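Glutathione S-transferase domain (Burkholderia graminis, PDB 4MF5) binds glutathione in a pocket of its thioredoxin-like domain and probably acts as a transferase that conjugates it to electrophilic substrates. Local coordinates at residues A[195-199]-A[200-204]; A[224-227]-A[228-231]. All blocks are in the same frame, centred on the assembly; numbering follows the deposited sequence.

Contact 1: residues A[195-199]-A[200-204]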
ATOM      1  N   TRP A 195     -19.732  -7.049   2.423  1.00  9.69           N
ATOM      2  CA  TRP A 195     -18.552  -6.492   1.794  1.00  9.11           C
ATOM      3  C   TRP A 195     -17.461  -6.391   2.861  1.00  8.91           C
ATOM      4  O   TRP A 195     -17.688  -6.673   4.046  1.00  9.70           O
ATOM      5  CB  TRP A 195     -18.884  -5.118   1.177  1.00  9.00           C
ATOM      6  CG  TRP A 195     -19.830  -5.190   0.046  1.00  8.85           C
ATOM      7  CD1 TRP A 195     -21.126  -4.786   0.036  1.00 10.28           C
ATOM      8  CD2 TRP A 195     -19.568  -5.719  -1.261  1.00  9.42           C
ATOM      9  NE1 TRP A 195     -21.696  -5.020  -1.181  1.00 11.10           N
ATOM     10  CE2 TRP A 195     -20.753  -5.574  -2.007  1.00 10.23           C
ATOM     11  CE3 TRP A 195     -18.446  -6.298  -1.869  1.00  9.55           C
ATOM     12  CZ2 TRP A 195     -20.846  -5.991  -3.336  1.00 11.42           C
ATOM     13  CZ3 TRP A 195     -18.541  -6.695  -3.182  1.00 10.71           C
ATOM     14  CH2 TRP A 195     -19.727  -6.548  -3.899  1.00 11.29           C
ATOM     15  N   ILE A 196     -16.261  -5.971   2.461  1.00  8.54           N
ATOM     16  CA  ILE A 196     -15.145  -5.976   3.387  1.00  8.66           C
ATOM     17  C   ILE A 196     -15.418  -5.143   4.649  1.00  9.76           C
ATOM     18  O   ILE A 196     -15.032  -5.535   5.753  1.00 10.55           O
ATOM     19  CB  ILE A 196     -13.833  -5.590   2.678  1.00  8.68           C
ATOM     20  CG1 ILE A 196     -13.437  -6.704   1.716  1.00  9.04           C
ATOM     21  CG2 ILE A 196     -12.722  -5.290   3.676  1.00 10.69           C
ATOM     22  CD1 ILE A 196     -12.345  -6.297   0.740  1.00  9.77           C
ATOM     23  N   LEU A 197     -16.079  -3.988   4.497  1.00  9.34           N
ATOM     24  CA  LEU A 197     -16.378  -3.127   5.637  1.00 10.20           C
ATOM     25  C   LEU A 197     -17.759  -3.400   6.233  1.00 12.12           C
ATOM     26  O   LEU A 197     -18.187  -2.661   7.106  1.00 17.24           O
ATOM     27  CB  LEU A 197     -16.251  -1.654   5.265  1.00 10.87           C
ATOM     28  CG  LEU A 197     -14.863  -1.276   4.741  1.00 10.71           C
ATOM     29  CD1 LEU A 197     -14.821   0.212   4.449  1.00 12.44           C
ATOM     30  CD2 LEU A 197     -13.754  -1.651   5.701  1.00 12.59           C
ATOM     31  N   GLY A 198     -18.447  -4.453   5.819  1.00 10.89           N
ATOM     32  CA  GLY A 198     -19.764  -4.760   6.367  1.00 12.80           C
ATOM     33  C   GLY A 198     -20.821  -4.556   5.312  1.00 11.98           C
ATOM     34  O   GLY A 198     -20.708  -5.041   4.183  1.00 12.31           O
ATOM     35  N   ASP A 199     -21.880  -3.836   5.679  1.00 12.85           N
ATOM     36  CA  ASP A 199     -22.978  -3.652   4.767  1.00 14.07           C
ATOM     37  C   ASP A 199     -22.623  -2.803   3.569  1.00 12.77           C
ATOM     38  O   ASP A 199     -23.184  -3.004   2.493  1.00 16.31           O
ATOM     39  CB  ASP A 199     -24.169  -2.974   5.461  1.00 16.04           C
ATOM     40  CG  ASP A 199     -24.903  -3.875   6.427  1.00 21.22           C
ATOM     41  OD1 ASP A 199     -24.717  -5.105   6.409  1.00 22.80           O
ATOM     42  OD2 ASP A 199     -25.728  -3.323   7.186  1.00 28.05           O
ATOM     43  N   GLN A 200     -21.720  -1.845   3.735  1.00 13.09           N
ATOM     44  CA  GLN A 200     -21.501  -0.854   2.683  1.00 14.74           C
ATOM     45  C   GLN A 200     -20.325  -1.226   1.792  1.00 12.05           C
ATOM     46  O   GLN A 200     -19.190  -1.330   2.246  1.00 12.06           O
ATOM     47  CB  GLN A 200     -21.264   0.508   3.284  1.00 22.27           C
ATOM     48  CG  GLN A 200     -22.433   0.984   4.133  1.00 40.30           C
ATOM     49  CD  GLN A 200     -23.766   0.946   3.401  1.00 63.12           C
ATOM     50  OE1 GLN A 200     -24.760   0.448   3.931  1.00 98.07           O
ATOM     51  NE2 GLN A 200     -23.793   1.469   2.177  1.00 46.90           N
ATOM     52  N   TYR A 201     -20.609  -1.395   0.508  1.00 11.04           N
ATOM     53  CA  TYR A 201     -19.608  -1.522  -0.540  1.00 10.09           C
ATOM     54  C   TYR A 201     -18.711  -0.283  -0.510  1.00  9.62           C
ATOM     55  O   TYR A 201     -19.209   0.827  -0.337  1.00 11.27           O
ATOM     56  CB  TYR A 201     -20.355  -1.616  -1.869  1.00 10.95           C
ATOM     57  CG  TYR A 201     -19.538  -1.615  -3.129  1.00 10.32           C
ATOM     58  CD1 TYR A 201     -18.808  -2.728  -3.522  1.00 10.63           C
ATOM     59  CD2 TYR A 201     -19.563  -0.518  -3.988  1.00 10.80           C
ATOM     60  CE1 TYR A 201     -18.143  -2.757  -4.742  1.00 10.09           C
ATOM     61  CE2 TYR A 201     -18.899  -0.531  -5.193  1.00 10.17           C
ATOM     62  CZ  TYR A 201     -18.212  -1.669  -5.587  1.00  9.38           C
ATOM     63  OH  TYR A 201     -17.597  -1.761  -6.823  1.00  9.52           O
ATOM     64  N   SER A 202     -17.414  -0.471  -0.708  1.00  8.57           N
ATOM     65  CA  SER A 202     -16.477   0.622  -0.517  1.00  8.73           C
ATOM     66  C   SER A 202     -15.251   0.493  -1.394  1.00  7.80           C
ATOM     67  O   SER A 202     -15.041  -0.519  -2.083  1.00  8.10           O
ATOM     68  CB  SER A 202     -16.019   0.674   0.949  1.00  9.24           C
ATOM     69  OG  SER A 202     -15.081  -0.370   1.234  1.00  9.06           O
ATOM     70  N   ILE A 203     -14.361   1.469  -1.271  1.00  7.81           N
ATOM     71  CA  ILE A 203     -13.079   1.414  -1.923  1.00  7.88           C
ATOM     72  C   ILE A 203     -12.263   0.185  -1.528  1.00  7.54           C
ATOM     73  O   ILE A 203     -11.379  -0.217  -2.290  1.00  7.88           O
ATOM     74  CB  ILE A 203     -12.252   2.710  -1.707  1.00  8.31           C
ATOM     75  CG1 ILE A 203     -11.967   3.004  -0.232  1.00  8.86           C
ATOM     76  CG2 ILE A 203     -12.909   3.866  -2.431  1.00  9.23           C
ATOM     77  CD1 ILE A 203     -10.996   4.139  -0.036  1.00 10.15           C
ATOM     78  N   ALA A 204     -12.486  -0.397  -0.344  1.00  7.70           N
ATOM     79  CA  ALA A 204     -11.768  -1.625  -0.021  1.00  8.03           C
ATOM     80  C   ALA A 204     -12.119  -2.757  -0.991  1.00  7.55           C
ATOM     81  O   ALA A 204     -11.251  -3.530  -1.421  1.00  7.92           O
ATOM     82  CB  ALA A 204     -12.050  -2.041   1.418  1.00  8.71           C
TER
HETATM   83  O   HOH W   1     -16.669  -2.453   2.113  1.00  9.46           O
HETATM   84  O   HOH W   2     -20.419  -1.036   6.317  1.00 18.45           O

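Contact 2: residues A[224-227]-A[228-231]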
ATOM      1  N   LEU A 224      -4.585 -23.779  -8.534  1.00 10.58           N
ATOM      2  CA  LEU A 224      -3.486 -23.752  -7.560  1.00 10.77           C
ATOM      3  C   LEU A 224      -3.964 -23.297  -6.184  1.00 10.14           C
ATOM      4  O   LEU A 224      -3.571 -23.857  -5.172  1.00 11.22           O
ATOM      5  CB  LEU A 224      -2.385 -22.807  -8.006  1.00 11.83           C
ATOM      6  CG  LEU A 224      -1.010 -23.150  -8.580  1.00 36.09           C
ATOM      7  CD1 LEU A 224      -0.782 -24.610  -8.870  1.00 16.88           C
ATOM      8  CD2 LEU A 224      -0.593 -22.233  -9.742  1.00 15.66           C
ATOM      9  N   VAL A 225      -4.812 -22.257  -6.131  1.00  9.80           N
ATOM     10  CA  VAL A 225      -5.250 -21.732  -4.833  1.00  9.93           C
ATOM     11  C   VAL A 225      -6.518 -22.395  -4.332  1.00 10.10           C
ATOM     12  O   VAL A 225      -6.883 -22.160  -3.199  1.00 11.27           O
ATOM     13  CB  VAL A 225      -5.394 -20.191  -4.838  1.00  9.76           C
ATOM     14  CG1 VAL A 225      -4.105 -19.510  -5.220  1.00 10.96           C
ATOM     15  CG2 VAL A 225      -6.555 -19.730  -5.731  1.00 10.70           C
ATOM     16  N   ALA A 226      -7.186 -23.183  -5.184  1.00 10.44           N
ATOM     17  CA  ALA A 226      -8.457 -23.853  -4.874  1.00 10.34           C
ATOM     18  C   ALA A 226      -9.502 -22.843  -4.370  1.00 10.11           C
ATOM     19  O   ALA A 226      -9.932 -22.866  -3.215  1.00 10.61           O
ATOM     20  CB  ALA A 226      -8.268 -25.005  -3.888  1.00 11.68           C
ATOM     21  N   ILE A 227      -9.923 -21.963  -5.272  1.00  9.97           N
ATOM     22  CA  ILE A 227     -10.796 -20.849  -4.949  1.00  9.19           C
ATOM     23  C   ILE A 227     -12.090 -21.301  -4.249  1.00  9.47           C
ATOM     24  O   ILE A 227     -12.634 -20.576  -3.425  1.00  9.38           O
ATOM     25  CB  ILE A 227     -11.074 -19.981  -6.199  1.00  9.65           C
ATOM     26  CG1 ILE A 227     -11.798 -18.681  -5.847  1.00  9.98           C
ATOM     27  CG2 ILE A 227     -11.801 -20.748  -7.297  1.00 10.74           C
ATOM     28  CD1 ILE A 227     -11.021 -17.737  -4.946  1.00 12.08           C
ATOM     29  N   GLN A 228     -12.561 -22.498  -4.577  1.00  9.41           N
ATOM     30  CA  GLN A 228     -13.767 -23.075  -3.994  1.00  9.91           C
ATOM     31  C   GLN A 228     -13.652 -23.254  -2.472  1.00  9.83           C
ATOM     32  O   GLN A 228     -14.670 -23.436  -1.803  1.00 10.77           O
ATOM     33  CB  GLN A 228     -14.128 -24.406  -4.661  1.00 10.98           C
ATOM     34  CG  GLN A 228     -13.048 -25.473  -4.560  1.00 11.72           C
ATOM     35  CD  GLN A 228     -12.032 -25.487  -5.679  1.00 11.80           C
ATOM     36  OE1 GLN A 228     -11.312 -26.518  -5.846  1.00 16.31           O
ATOM     37  NE2 GLN A 228     -11.924 -24.450  -6.432  1.00 10.14           N
ATOM     38  N   ASP A 229     -12.446 -23.184  -1.918  1.00  9.48           N
ATOM     39  CA  ASP A 229     -12.258 -23.288  -0.494  1.00 10.59           C
ATOM     40  C   ASP A 229     -12.644 -22.009   0.235  1.00  9.62           C
ATOM     41  O   ASP A 229     -12.612 -21.979   1.470  1.00 11.12           O
ATOM     42  CB  ASP A 229     -10.794 -23.607  -0.152  1.00 11.47           C
ATOM     43  CG  ASP A 229     -10.369 -25.002  -0.528  1.00 14.04           C
ATOM     44  OD1 ASP A 229     -11.232 -25.817  -0.872  1.00 17.85           O
ATOM     45  OD2 ASP A 229      -9.158 -25.284  -0.469  1.00 15.36           O
ATOM     46  N   PHE A 230     -13.002 -20.946  -0.497  1.00  9.37           N
ATOM     47  CA  PHE A 230     -13.257 -19.625   0.091  1.00  9.62           C
ATOM     48  C   PHE A 230     -14.660 -19.178  -0.344  1.00  9.52           C
ATOM     49  O   PHE A 230     -14.812 -18.308  -1.203  1.00  8.98           O
ATOM     50  CB  PHE A 230     -12.168 -18.647  -0.365  1.00  9.81           C
ATOM     51  CG  PHE A 230     -10.778 -19.174  -0.131  1.00  9.47           C
ATOM     52  CD1 PHE A 230     -10.195 -19.122   1.138  1.00  9.95           C
ATOM     53  CD2 PHE A 230     -10.046 -19.733  -1.168  1.00 10.19           C
ATOM     54  CE1 PHE A 230      -8.923 -19.631   1.359  1.00 10.74           C
ATOM     55  CE2 PHE A 230      -8.770 -20.246  -0.935  1.00 10.62           C
ATOM     56  CZ  PHE A 230      -8.214 -20.174   0.320  1.00 10.84           C
ATOM     57  N   PRO A 231     -15.704 -19.761   0.244  1.00  9.59           N
ATOM     58  CA  PRO A 231     -17.062 -19.493  -0.259  1.00 10.18           C
ATOM     59  C   PRO A 231     -17.509 -18.034  -0.079  1.00  9.12           C
ATOM     60  O   PRO A 231     -18.213 -17.506  -0.945  1.00  9.52           O
ATOM     61  CB  PRO A 231     -17.933 -20.476   0.549  1.00 11.47           C
ATOM     62  CG  PRO A 231     -17.112 -20.815   1.747  1.00 13.47           C
ATOM     63  CD  PRO A 231     -15.693 -20.837   1.243  1.00 10.99           C
TER
HETATM   64  O   HOH W   3      -7.109 -23.535  -0.717  1.00 15.36           O

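Contact 1: residues A[195-199]-A[200-204]
Trp195 and Tyr201 meet across a chain reversal: after a type I beta turn from Trp195 to Gly198 the chain returns and brings Trp195 CA and Tyr201 CA to 5.6 Å. Tyr201 sends CG anti to its own N (chi1 174°), which puts its ring over the indole. Its CB makes a CH-pi contact 3.8 Å from the centroid of the five-membered ring of Trp195. CD1 stands over the six-membered ring of that indole, giving an edge-to-face pair with planes at 63°. Beyond this aromatic contact, Ile196 CG2 meets Ala204 CB at 4.0 Å, while Leu197 lays CD1 against Ser202 OG.

No direct hydrogen bond joins the two segments; water does the bridging. One molecule accepts from Leu197 N (2.9 Å) and from Ser202 OG. The same molecule donates to Gln200 O at 2.8 Å. A second links Leu197 O with Gln200 N.

Ser202 OG is thus held from two sides, for it also accepts from Ala204 N at 3.0 Å as the N-cap of helix 203-216. Asp205 OD2 accepts from Ser202 N, and OD1 from Ile196 N. The Asp205 half of a capping box is therefore present, although the serine's own bond is to Ala204 N; the Ser-Ile-Ala-Asp sequence is consistent with the Ser/Thr-X-X-Asp N-capping box known in glutathione transferases.

Contact 2: residues A[224-227]-A[228-231]
Phe230 turns the edge of its ring, not a face, toward the backbone of Val225 and Ile227. CE2 lies 3.5 Å from Val225 O, which sits in the ring plane, and CD2 lies 3.5 Å from Ile227 O, also near that plane. The polarised ring C-H groups therefore point at carbonyl oxygens, a weakly favourable arrangement. Side-chain contact with Ile227 is looser, CD1 of Ile227 standing 4.4 Å from CD2 of Phe230.

Gln228 folds back along the chain toward Ala226. With CG between its backbone N and carbonyl carbon (chi1 59°) and a further bend at chi2, it lays NE2 against the Ala226-Ile227 peptide, 3.6 Å from Ala226 C, and sets OE1 toward the Ala226 methyl group. The carboxylate of Asp229 also approaches that methyl group, through OD2.

Two backbone bonds close the turn that carries these side chains: Asp229 N donates to Ala226 O (2.8 Å, 166° at the hydrogen), and Phe230 N to Ile227 O (3.0 Å, 152°). Both span three residues, in keeping with the 3-10 segment here. One water gives a hydrogen bond to Val225 O (2.8 Å) and another to Asp229 OD2 (2.7 Å), joining two acceptors that could not bond each other.

Ala226, with positive phi, is the C-prime residue of a Schellman motif closing helix 222-225, and Phe230 is the N-cap position of helix 231-242. The turn thus joins consecutive helices: Val225 packs inward on helices 131-161, 170-190 and 203-216, Ile227 touches helix 203-216, and Phe230 rests on Glu187 of helix 170-190.

Contacts 1 and 2 lie in series along the chain, before and after helix 203-216 of the C-terminal helical domain, their centres 21 Å apart and their nearest atoms about 11 Å apart, so neither touches the other. That helix relates them: contact 1 builds its start, while Val225 and Ile227 of contact 2 pack on its far end. Contact 1 is partly buried and combines an aromatic pair and aliphatic contacts with polar links that run through water. Contact 2 lies at the surface, where direct backbone bonds from residue i+3 back to residue i take over, with one ring edge facing two carbonyl oxygens.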